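Local coordinates for protein MPT synthase subunit 2 (Burkholderia ambifaria, PDB 7L32) that probably serves as the catalytic large subunit of molybdopterin synthase, which inserts sulfur into precursor Z to form the dithiolene of molybdopterin during molybdenum cofactor biosynthesis, at residues 78-83 with 155-160; 11-16 with 22-27; 59-62 with 66-69. All coordinates share one frame; numbering follows the deposited sequence.

Interaction 1. Residues 78-83 with 155-160; sequences GRRWPG and ARWGVE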
ATOM      1  N   GLY A  78     -13.204   9.098  -4.105  1.00 16.85           N
ATOM      2  CA  GLY A  78     -14.453   8.611  -3.547  1.00 21.31           C
ATOM      3  C   GLY A  78     -15.588   8.546  -4.555  1.00 25.68           C
ATOM      4  O   GLY A  78     -16.483   7.699  -4.432  1.00 21.69           O
ATOM      5  N   ARG A  79     -15.593   9.453  -5.540  1.00 21.45           N
ATOM      6  CA  ARG A  79     -16.598   9.395  -6.601  1.00 22.37           C
ATOM      7  C   ARG A  79     -16.390   8.164  -7.481  1.00 21.54           C
ATOM      8  O   ARG A  79     -17.358   7.533  -7.919  1.00 22.07           O
ATOM      9  CB  ARG A  79     -16.521  10.663  -7.464  1.00 19.64           C
ATOM     10  CG  ARG A  79     -17.709  10.847  -8.433  1.00 25.43           C
ATOM     11  CD  ARG A  79     -17.452  11.931  -9.486  1.00 27.07           C
ATOM     12  NE  ARG A  79     -16.349  11.534 -10.352  1.00 25.58           N
ATOM     13  CZ  ARG A  79     -16.465  10.663 -11.351  1.00 30.06           C
ATOM     14  NH1 ARG A  79     -17.632  10.113 -11.658  1.00 23.55           N
ATOM     15  NH2 ARG A  79     -15.380  10.327 -12.052  1.00 21.41           N
ATOM     16  N   ARG A  80     -15.137   7.834  -7.777  1.00 19.72           N
ATOM     17  CA  ARG A  80     -14.840   6.716  -8.671  1.00 19.16           C
ATOM     18  C   ARG A  80     -15.028   5.370  -7.979  1.00 18.82           C
ATOM     19  O   ARG A  80     -15.458   4.403  -8.616  1.00 22.72           O
ATOM     20  CB  ARG A  80     -13.415   6.824  -9.199  1.00 20.54           C
ATOM     21  CG  ARG A  80     -13.186   7.953 -10.222  1.00 23.68           C
ATOM     22  CD  ARG A  80     -11.697   8.159 -10.493  1.00 20.93           C
ATOM     23  NE  ARG A  80     -11.453   9.197 -11.500  1.00 20.58           N
ATOM     24  CZ  ARG A  80     -10.861   8.983 -12.663  1.00 21.09           C
ATOM     25  NH1 ARG A  80     -10.412   7.773 -13.003  1.00 19.77           N
ATOM     26  NH2 ARG A  80     -10.679  10.007 -13.495  1.00 23.22           N
ATOM     27  N   TRP A  81     -14.708   5.289  -6.690  1.00 18.01           N
ATOM     28  CA  TRP A  81     -14.806   4.043  -5.917  1.00 20.67           C
ATOM     29  C   TRP A  81     -15.668   4.327  -4.698  1.00 24.75           C
ATOM     30  O   TRP A  81     -15.153   4.576  -3.597  1.00 21.60           O
ATOM     31  CB  TRP A  81     -13.424   3.509  -5.510  1.00 17.11           C
ATOM     32  CG  TRP A  81     -12.575   3.089  -6.683  1.00 17.19           C
ATOM     33  CD1 TRP A  81     -12.633   1.890  -7.369  1.00 17.08           C
ATOM     34  CD2 TRP A  81     -11.561   3.874  -7.331  1.00 18.03           C
ATOM     35  NE1 TRP A  81     -11.717   1.897  -8.398  1.00 16.26           N
ATOM     36  CE2 TRP A  81     -11.044   3.097  -8.393  1.00 18.64           C
ATOM     37  CE3 TRP A  81     -11.048   5.167  -7.115  1.00 17.47           C
ATOM     38  CZ2 TRP A  81     -10.031   3.566  -9.248  1.00 17.23           C
ATOM     39  CZ3 TRP A  81     -10.029   5.635  -7.956  1.00 18.82           C
ATOM     40  CH2 TRP A  81      -9.542   4.837  -9.021  1.00 19.23           C
ATOM     41  N   PRO A  82     -16.991   4.326  -4.864  1.00 23.80           N
ATOM     42  CA  PRO A  82     -17.872   4.585  -3.717  1.00 25.92           C
ATOM     43  C   PRO A  82     -17.599   3.588  -2.596  1.00 28.64           C
ATOM     44  O   PRO A  82     -17.334   2.409  -2.846  1.00 23.96           O
ATOM     45  CB  PRO A  82     -19.280   4.409  -4.306  1.00 33.85           C
ATOM     46  CG  PRO A  82     -19.105   4.739  -5.774  1.00 31.23           C
ATOM     47  CD  PRO A  82     -17.742   4.197  -6.128  1.00 22.96           C
ATOM     48  N   GLY A  83     -17.606   4.084  -1.357  1.00 26.79           N
ATOM     49  CA  GLY A  83     -17.400   3.243  -0.189  1.00 30.80           C
ATOM     50  C   GLY A  83     -15.977   3.200   0.348  1.00 28.18           C
ATOM     51  O   GLY A  83     -15.743   2.549   1.373  1.00 36.92           O
ATOM     52  N   ALA A 155      -3.627   8.576 -19.165  1.00 32.46           N
ATOM     53  CA  ALA A 155      -4.388   7.715 -20.054  1.00 34.79           C
ATOM     54  C   ALA A 155      -5.083   6.616 -19.265  1.00 32.98           C
ATOM     55  O   ALA A 155      -6.248   6.297 -19.528  1.00 27.92           O
ATOM     56  CB  ALA A 155      -3.471   7.126 -21.130  1.00 36.80           C
ATOM     57  N   ARG A 156      -4.389   6.051 -18.269  1.00 30.30           N
ATOM     58  CA  ARG A 156      -4.968   4.971 -17.478  1.00 27.38           C
ATOM     59  C   ARG A 156      -6.251   5.415 -16.795  1.00 26.85           C
ATOM     60  O   ARG A 156      -7.226   4.660 -16.740  1.00 25.58           O
ATOM     61  CB  ARG A 156      -3.962   4.482 -16.426  1.00 29.83           C
ATOM     62  CG  ARG A 156      -4.585   3.507 -15.430  1.00 32.46           C
ATOM     63  CD  ARG A 156      -3.562   2.946 -14.429  1.00 32.89           C
ATOM     64  NE  ARG A 156      -4.141   1.906 -13.582  1.00 31.95           N
ATOM     65  CZ  ARG A 156      -3.511   1.348 -12.553  1.00 41.19           C
ATOM     66  NH1 ARG A 156      -2.295   1.730 -12.196  1.00 36.06           N
ATOM     67  NH2 ARG A 156      -4.117   0.389 -11.860  1.00 38.35           N
ATOM     68  N   TRP A 157      -6.276   6.632 -16.258  1.00 21.88           N
ATOM     69  CA  TRP A 157      -7.423   7.086 -15.485  1.00 22.13           C
ATOM     70  C   TRP A 157      -8.475   7.821 -16.332  1.00 23.47           C
ATOM     71  O   TRP A 157      -9.417   8.378 -15.770  1.00 23.14           O
ATOM     72  CB  TRP A 157      -6.966   7.936 -14.289  1.00 24.87           C
ATOM     73  CG  TRP A 157      -5.960   7.231 -13.363  1.00 25.08           C
ATOM     74  CD1 TRP A 157      -4.690   7.656 -13.056  1.00 26.53           C
ATOM     75  CD2 TRP A 157      -6.141   5.980 -12.657  1.00 22.65           C
ATOM     76  NE1 TRP A 157      -4.079   6.755 -12.203  1.00 22.56           N
ATOM     77  CE2 TRP A 157      -4.948   5.727 -11.938  1.00 23.24           C
ATOM     78  CE3 TRP A 157      -7.203   5.060 -12.556  1.00 26.19           C
ATOM     79  CZ2 TRP A 157      -4.774   4.579 -11.130  1.00 25.33           C
ATOM     80  CZ3 TRP A 157      -7.032   3.915 -11.756  1.00 23.03           C
ATOM     81  CH2 TRP A 157      -5.830   3.695 -11.047  1.00 21.60           C
ATOM     82  N   GLY A 158      -8.301   7.879 -17.654  1.00 26.87           N
ATOM     83  CA  GLY A 158      -9.301   8.415 -18.570  1.00 27.56           C
ATOM     84  C   GLY A 158      -9.332   9.915 -18.739  1.00 33.72           C
ATOM     85  O   GLY A 158     -10.353  10.455 -19.177  1.00 35.20           O
ATOM     86  N   VAL A 159      -8.229  10.607 -18.470  1.00 37.60           N
ATOM     87  CA  VAL A 159      -8.176  12.062 -18.572  1.00 51.78           C
ATOM     88  C   VAL A 159      -7.168  12.463 -19.646  1.00 63.24           C
ATOM     89  O   VAL A 159      -6.216  11.732 -19.939  1.00 62.32           O
ATOM     90  CB  VAL A 159      -7.844  12.723 -17.213  1.00 55.57           C
ATOM     91  CG1 VAL A 159      -8.875  12.324 -16.148  1.00 47.77           C
ATOM     92  CG2 VAL A 159      -6.452  12.363 -16.770  1.00 49.82           C
ATOM     93  N   GLU A 160      -7.448  13.576 -20.316  1.00 76.21           N
ATOM     94  CA  GLU A 160      -6.535  14.097 -21.331  1.00 86.51           C
ATOM     95  C   GLU A 160      -6.218  15.568 -21.084  1.00 83.35           C
ATOM     96  O   GLU A 160      -6.917  16.452 -21.578  1.00104.24           O
ATOM     97  CB  GLU A 160      -7.119  13.915 -22.733  1.00 88.14           C
TER

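Interaction 2. Residues 11-16 with 22-27; sequences TIRIQT and NAEVAA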
ATOM      1  N   THR A  11      -9.427  12.594   5.700  1.00 51.69           N
ATOM      2  CA  THR A  11      -8.471  13.315   6.542  1.00 42.56           C
ATOM      3  C   THR A  11      -7.210  13.638   5.745  1.00 42.29           C
ATOM      4  O   THR A  11      -6.493  12.731   5.311  1.00 29.52           O
ATOM      5  CB  THR A  11      -8.126  12.484   7.772  1.00 39.00           C
ATOM      6  OG1 THR A  11      -9.322  12.236   8.523  1.00 52.91           O
ATOM      7  CG2 THR A  11      -7.102  13.195   8.620  1.00 50.99           C
ATOM      8  N   ILE A  12      -6.957  14.926   5.524  1.00 30.12           N
ATOM      9  CA  ILE A  12      -5.849  15.392   4.699  1.00 31.24           C
ATOM     10  C   ILE A  12      -5.063  16.414   5.504  1.00 34.25           C
ATOM     11  O   ILE A  12      -5.656  17.354   6.039  1.00 29.58           O
ATOM     12  CB  ILE A  12      -6.351  16.009   3.373  1.00 35.67           C
ATOM     13  CG1 ILE A  12      -6.703  14.928   2.348  1.00 47.44           C
ATOM     14  CG2 ILE A  12      -5.329  16.991   2.816  1.00 46.58           C
ATOM     15  CD1 ILE A  12      -8.061  14.295   2.532  1.00 44.80           C
ATOM     16  N   ARG A  13      -3.738  16.248   5.574  1.00 24.94           N
ATOM     17  CA  ARG A  13      -2.896  17.123   6.386  1.00 29.48           C
ATOM     18  C   ARG A  13      -1.567  17.402   5.697  1.00 29.54           C
ATOM     19  O   ARG A  13      -0.983  16.516   5.068  1.00 26.53           O
ATOM     20  CB  ARG A  13      -2.612  16.467   7.750  1.00 29.35           C
ATOM     21  CG  ARG A  13      -2.749  17.325   8.950  1.00 46.21           C
ATOM     22  CD  ARG A  13      -2.937  16.430  10.168  1.00 45.93           C
ATOM     23  NE  ARG A  13      -1.814  15.531  10.404  1.00 33.74           N
ATOM     24  CZ  ARG A  13      -1.934  14.223  10.582  1.00 39.72           C
ATOM     25  NH1 ARG A  13      -3.113  13.627  10.538  1.00 41.87           N
ATOM     26  NH2 ARG A  13      -0.847  13.499  10.847  1.00 36.53           N
ATOM     27  N   ILE A  14      -1.090  18.633   5.839  1.00 26.71           N
ATOM     28  CA  ILE A  14       0.259  19.035   5.458  1.00 26.29           C
ATOM     29  C   ILE A  14       0.964  19.508   6.723  1.00 30.60           C
ATOM     30  O   ILE A  14       0.431  20.358   7.448  1.00 29.98           O
ATOM     31  CB  ILE A  14       0.244  20.150   4.389  1.00 36.29           C
ATOM     32  CG1 ILE A  14      -0.320  19.608   3.068  1.00 30.71           C
ATOM     33  CG2 ILE A  14       1.652  20.713   4.184  1.00 31.19           C
ATOM     34  CD1 ILE A  14      -0.802  20.691   2.125  1.00 32.45           C
ATOM     35  N   GLN A  15       2.169  18.993   6.974  1.00 26.45           N
ATOM     36  CA  GLN A  15       2.856  19.278   8.227  1.00 32.60           C
ATOM     37  C   GLN A  15       4.364  19.216   8.017  1.00 33.53           C
ATOM     38  O   GLN A  15       4.849  18.614   7.061  1.00 32.89           O
ATOM     39  CB  GLN A  15       2.451  18.290   9.324  1.00 33.60           C
ATOM     40  CG  GLN A  15       2.885  16.846   9.011  1.00 30.19           C
ATOM     41  CD  GLN A  15       2.280  15.829   9.967  1.00 38.73           C
ATOM     42  OE1 GLN A  15       1.084  15.879  10.267  1.00 39.82           O
ATOM     43  NE2 GLN A  15       3.107  14.913  10.465  1.00 34.90           N
ATOM     44  N   THR A  16       5.104  19.818   8.946  1.00 34.08           N
ATOM     45  CA  THR A  16       6.556  19.676   8.936  1.00 37.97           C
ATOM     46  C   THR A  16       7.015  18.466   9.740  1.00 40.32           C
ATOM     47  O   THR A  16       8.019  17.840   9.379  1.00 40.99           O
ATOM     48  CB  THR A  16       7.252  20.930   9.483  1.00 43.25           C
ATOM     49  OG1 THR A  16       6.857  21.164  10.841  1.00 46.60           O
ATOM     50  CG2 THR A  16       6.943  22.174   8.627  1.00 41.32           C
ATOM     51  N   ASN A  22       1.836   3.626  11.341  1.00 33.72           N
ATOM     52  CA  ASN A  22       0.977   2.795  12.196  1.00 34.73           C
ATOM     53  C   ASN A  22      -0.171   3.603  12.779  1.00 36.02           C
ATOM     54  O   ASN A  22      -1.337   3.199  12.710  1.00 36.15           O
ATOM     55  CB  ASN A  22       1.778   2.195  13.361  1.00 37.81           C
ATOM     56  CG  ASN A  22       2.434   0.892  13.021  1.00 42.31           C
ATOM     57  OD1 ASN A  22       2.320   0.412  11.900  1.00 43.74           O
ATOM     58  ND2 ASN A  22       3.154   0.308  13.994  1.00 42.46           N
ATOM     59  N   ALA A  23       0.155   4.737  13.401  1.00 34.27           N
ATOM     60  CA  ALA A  23      -0.869   5.563  14.028  1.00 32.59           C
ATOM     61  C   ALA A  23      -1.879   6.064  13.004  1.00 26.75           C
ATOM     62  O   ALA A  23      -3.088   6.078  13.275  1.00 29.97           O
ATOM     63  CB  ALA A  23      -0.220   6.728  14.774  1.00 30.95           C
ATOM     64  N   GLU A  24      -1.411   6.482  11.817  1.00 25.87           N
ATOM     65  CA  GLU A  24      -2.344   6.977  10.803  1.00 26.91           C
ATOM     66  C   GLU A  24      -3.237   5.859  10.293  1.00 27.20           C
ATOM     67  O   GLU A  24      -4.436   6.065  10.081  1.00 25.27           O
ATOM     68  CB  GLU A  24      -1.595   7.634   9.640  1.00 26.44           C
ATOM     69  CG  GLU A  24      -0.722   8.836  10.035  1.00 32.74           C
ATOM     70  CD  GLU A  24      -1.505   9.969  10.722  1.00 38.97           C
ATOM     71  OE1 GLU A  24      -2.686  10.202  10.382  1.00 35.15           O
ATOM     72  OE2 GLU A  24      -0.930  10.632  11.610  1.00 38.00           O
ATOM     73  N   VAL A  25      -2.668   4.666  10.106  1.00 30.11           N
ATOM     74  CA  VAL A  25      -3.446   3.516   9.653  1.00 29.80           C
ATOM     75  C   VAL A  25      -4.494   3.132  10.693  1.00 27.77           C
ATOM     76  O   VAL A  25      -5.660   2.895  10.354  1.00 30.51           O
ATOM     77  CB  VAL A  25      -2.493   2.352   9.316  1.00 33.89           C
ATOM     78  CG1 VAL A  25      -3.200   0.995   9.371  1.00 32.40           C
ATOM     79  CG2 VAL A  25      -1.876   2.598   7.959  1.00 30.52           C
ATOM     80  N   ALA A  26      -4.113   3.112  11.975  1.00 28.20           N
ATOM     81  CA  ALA A  26      -5.070   2.767  13.027  1.00 33.05           C
ATOM     82  C   ALA A  26      -6.222   3.765  13.092  1.00 33.32           C
ATOM     83  O   ALA A  26      -7.382   3.373  13.279  1.00 30.53           O
ATOM     84  CB  ALA A  26      -4.375   2.689  14.386  1.00 33.00           C
ATOM     85  N   ALA A  27      -5.928   5.057  12.942  1.00 31.26           N
ATOM     86  CA  ALA A  27      -6.998   6.048  12.969  1.00 32.52           C
ATOM     87  C   ALA A  27      -7.938   5.882  11.775  1.00 27.21           C
ATOM     88  O   ALA A  27      -9.160   5.996  11.931  1.00 29.25           O
ATOM     89  CB  ALA A  27      -6.408   7.457  13.016  1.00 31.88           C
TER

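Interaction 3. Residues 59-62 with 66-69; sequences LEHY and TEKA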
ATOM      1  N   LEU A  59      10.948  21.582   0.415  1.00 36.33           N
ATOM      2  CA  LEU A  59       9.609  21.557  -0.164  1.00 34.09           C
ATOM      3  C   LEU A  59       8.731  22.592   0.520  1.00 39.37           C
ATOM      4  O   LEU A  59       8.747  22.709   1.749  1.00 37.12           O
ATOM      5  CB  LEU A  59       8.921  20.190   0.014  1.00 31.51           C
ATOM      6  CG  LEU A  59       8.906  19.173  -1.114  1.00 50.39           C
ATOM      7  CD1 LEU A  59       7.978  17.996  -0.738  1.00 35.67           C
ATOM      8  CD2 LEU A  59       8.477  19.846  -2.407  1.00 38.95           C
ATOM      9  N   GLU A  60       7.923  23.297  -0.271  1.00 33.76           N
ATOM     10  CA  GLU A  60       6.942  24.233   0.260  1.00 33.71           C
ATOM     11  C   GLU A  60       5.623  24.050  -0.470  1.00 32.51           C
ATOM     12  O   GLU A  60       5.593  23.717  -1.657  1.00 31.61           O
ATOM     13  CB  GLU A  60       7.420  25.697   0.137  1.00 38.65           C
ATOM     14  CG  GLU A  60       8.507  26.112   1.134  1.00 50.96           C
ATOM     15  CD  GLU A  60       8.307  25.541   2.540  1.00 65.75           C
ATOM     16  OE1 GLU A  60       7.153  25.526   3.040  1.00 70.68           O
ATOM     17  OE2 GLU A  60       9.309  25.095   3.148  1.00 66.98           O
ATOM     18  N   HIS A  61       4.536  24.265   0.256  1.00 30.82           N
ATOM     19  CA  HIS A  61       3.189  24.198  -0.285  1.00 29.26           C
ATOM     20  C   HIS A  61       2.624  25.613  -0.356  1.00 30.66           C
ATOM     21  O   HIS A  61       3.277  26.580   0.044  1.00 32.74           O
ATOM     22  CB  HIS A  61       2.298  23.293   0.575  1.00 27.34           C
ATOM     23  CG  HIS A  61       1.998  23.863   1.932  1.00 28.14           C
ATOM     24  ND1 HIS A  61       2.988  24.245   2.812  1.00 30.80           N
ATOM     25  CD2 HIS A  61       0.822  24.134   2.548  1.00 27.74           C
ATOM     26  CE1 HIS A  61       2.437  24.717   3.916  1.00 35.92           C
ATOM     27  NE2 HIS A  61       1.123  24.662   3.781  1.00 34.19           N
ATOM     28  N   TYR A  62       1.403  25.731  -0.898  1.00 29.76           N
ATOM     29  CA  TYR A  62       0.651  26.986  -0.912  1.00 33.95           C
ATOM     30  C   TYR A  62      -0.417  26.878   0.176  1.00 30.05           C
ATOM     31  O   TYR A  62      -1.418  26.171  -0.017  1.00 28.73           O
ATOM     32  CB  TYR A  62       0.017  27.206  -2.293  1.00 30.90           C
ATOM     33  CG  TYR A  62      -0.595  28.591  -2.580  1.00 32.69           C
ATOM     34  CD1 TYR A  62      -1.139  29.374  -1.569  1.00 33.46           C
ATOM     35  CD2 TYR A  62      -0.641  29.086  -3.880  1.00 34.50           C
ATOM     36  CE1 TYR A  62      -1.708  30.627  -1.844  1.00 35.26           C
ATOM     37  CE2 TYR A  62      -1.200  30.331  -4.165  1.00 38.43           C
ATOM     38  CZ  TYR A  62      -1.737  31.096  -3.144  1.00 37.44           C
ATOM     39  OH  TYR A  62      -2.297  32.331  -3.423  1.00 42.47           O
ATOM     40  N   THR A  66      -3.017  24.207  -1.345  1.00 28.82           N
ATOM     41  CA  THR A  66      -2.579  22.830  -1.547  1.00 26.15           C
ATOM     42  C   THR A  66      -3.505  21.853  -0.826  1.00 24.53           C
ATOM     43  O   THR A  66      -3.858  20.812  -1.383  1.00 24.28           O
ATOM     44  CB  THR A  66      -1.125  22.653  -1.098  1.00 26.40           C
ATOM     45  OG1 THR A  66      -0.291  23.586  -1.799  1.00 28.38           O
ATOM     46  CG2 THR A  66      -0.622  21.206  -1.414  1.00 24.40           C
ATOM     47  N   GLU A  67      -3.925  22.179   0.403  1.00 27.49           N
ATOM     48  CA  GLU A  67      -4.857  21.300   1.118  1.00 25.10           C
ATOM     49  C   GLU A  67      -6.156  21.125   0.340  1.00 28.31           C
ATOM     50  O   GLU A  67      -6.665  20.004   0.213  1.00 29.03           O
ATOM     51  CB  GLU A  67      -5.157  21.861   2.512  1.00 32.20           C
ATOM     52  CG  GLU A  67      -4.014  21.710   3.521  1.00 36.12           C
ATOM     53  CD  GLU A  67      -3.109  22.935   3.617  1.00 38.81           C
ATOM     54  OE1 GLU A  67      -3.056  23.758   2.669  1.00 33.88           O
ATOM     55  OE2 GLU A  67      -2.428  23.062   4.656  1.00 40.15           O
ATOM     56  N   LYS A  68      -6.696  22.217  -0.216  1.00 29.59           N
ATOM     57  CA  LYS A  68      -7.932  22.107  -0.987  1.00 28.62           C
ATOM     58  C   LYS A  68      -7.754  21.213  -2.210  1.00 28.31           C
ATOM     59  O   LYS A  68      -8.663  20.454  -2.566  1.00 26.18           O
ATOM     60  CB  LYS A  68      -8.425  23.498  -1.387  1.00 32.32           C
ATOM     61  CG  LYS A  68      -9.110  24.210  -0.231  1.00 41.44           C
ATOM     62  CD  LYS A  68      -9.569  25.614  -0.598  1.00 56.41           C
ATOM     63  CE  LYS A  68      -9.996  26.389   0.643  1.00 66.00           C
ATOM     64  NZ  LYS A  68      -8.825  26.906   1.427  1.00 73.10           N
ATOM     65  N   ALA A  69      -6.588  21.278  -2.863  1.00 24.49           N
ATOM     66  CA  ALA A  69      -6.327  20.385  -3.995  1.00 24.17           C
ATOM     67  C   ALA A  69      -6.293  18.928  -3.549  1.00 24.70           C
ATOM     68  O   ALA A  69      -6.821  18.033  -4.235  1.00 22.05           O
ATOM     69  CB  ALA A  69      -5.002  20.765  -4.666  1.00 25.94           C
TER
HETATM   70  O   HOH W   1      -1.031  24.976   5.466  1.00 38.08           O

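Interaction 1. Residues 78-83 with 155-160
Arg-80 and Trp-157 are the residues whose backbones lie nearest across this contact, yet their CA atoms are 10.1 Å apart, so side chains must bridge the C-terminal ends of two helices. Trp-81 is the first residue to leave helical geometry after 65-80; on the other side Gly-158, with positive phi, closes helix 151-156 in a Schellman motif. The carbonyl of Trp-157, just before that glycine, is gripped end-on by arginine: NH1 of Arg-80 lies 3.0 Å from O of Trp-157, and NH2 of Arg-80 lies 3.1 Å from the same oxygen, which sits in the guanidinium plane. Both bonds are bent, near 149° and 146°, as a fork closing on one atom requires. An extended chain from CG to NE carries the group across, and a salt bridge from NE to Glu-76 probably steadies its rotation. Next to this grip the indoles meet with their planes almost perpendicular: CH2 of Trp-81 touches CZ3 of Trp-157 at 3.8 Å, and CB of Arg-80 rests over a face of the Trp-81 ring. Trp-81 packs on Ala-116 and Ser-117, while Trp-157 meets Phe-120 edge-to-face and hydrogen-bonds to Asp-123 through NE1, so both helix ends meet against the side of helix 111-128.

Interaction 2. Residues 11-16 with 22-27
Arg-13 reaches from strand 11-15 to Glu-24 on helix 21-30, a compact example of a strand and the helix following it being linked by one ion pair. From CB, which points toward the helix, the chain runs through CG to CD and bends there (chi3 61°), bringing an edge of the guanidinium to Gln-15, two residues on in the strand. NE of Arg-13 donates to OE1 of Gln-15 at 2.9 Å, and NH2 of Arg-13 adds a second bond to that oxygen at 3.1 Å, a side-on fork that probably fixes the plane of the group. NH2 then turns its other hydrogen to Glu-24, lying 3.0 Å from OE2 of Glu-24 in a nearly straight hydrogen bond (168°) that is part of a salt bridge. NH1, the other terminal nitrogen, makes a weak bond to OE1 of Glu-24 at 3.5 Å. The carboxylate is turned 52° from the guanidinium plane, and OE2 is approached from above its own plane. Gln-15 is itself tethered by NE2 to the carbonyl of Asp-17. Strand 11-15, outermost in the mixed sheet within this chain, runs parallel to 85-91, whose Val-89 touches Arg-13, Gln-15 and Glu-24 alike, while Ile-12 and Ile-14 pack on helix 65-80.

Interaction 3. Residues 59-62 with 66-69
Tyr-62 and Thr-66 come within 5.3 Å of each other at CA where strand 57-61 gives way to helix 65-80, and two reciprocal bonds close the tight strand-to-helix turn between them. In this β-to-α connection the backbone N of Thr-66 donates to O of Tyr-62 at 2.9 Å, almost straight (173°) and in the carbonyl plane, while N of Tyr-62 returns a bond to OG1 of Thr-66, also at 2.9 Å. Main chain and side chain of one threonine thus hold both backbone polar atoms of Tyr-62. Thr-66 can do this because OG1 stands beside its own backbone N (chi1 -56°); the same hydroxyl also hydrogen-bonds to the carbonyl of Pro-130, which ties the turn to the approach of strand 131-136. CB of His-61 lies against this hydroxyl, 3.5 Å from OG1 of Thr-66. The ring of His-61 crosses Glu-67 at a slant, with CD2 of His-61 at the edge 3.9 Å from OE1 of Glu-67 and the carboxylate plane turned 72° from the ring. This is a loose approach, and OE1 finds its stronger partner in the backbone N of Gly-64, within the turn. A water links the two side chains: it donates to OE2 of Glu-67, at a distance too short to be taken at face value, and lies in the plane of the imidazole, 2.8 Å from NE2 of His-61.

How the interactions relate
From the N terminus, interaction 2 comes first and closes the short loop between strand 11-15 and helix 21-30. Interaction 3 follows, closing the still shorter connection from strand 57-61 into helix 65-80. Interaction 1 is the long-range closure, bringing the far end of that helix to the last modelled residues across 71 intervening ones. The three run in series, none enclosing or crossing another. Interactions 2 and 3 touch through Ile-14, whose CD1 packs 3.5 Å from CD of Glu-67, so the mixed sheet meets the start of helix 65-80, just after strand 57-61 of the antiparallel sheet. Interaction 1 stands apart, about 22 Å from interaction 3 between centres, though both use helix 65-80, near its opposite ends.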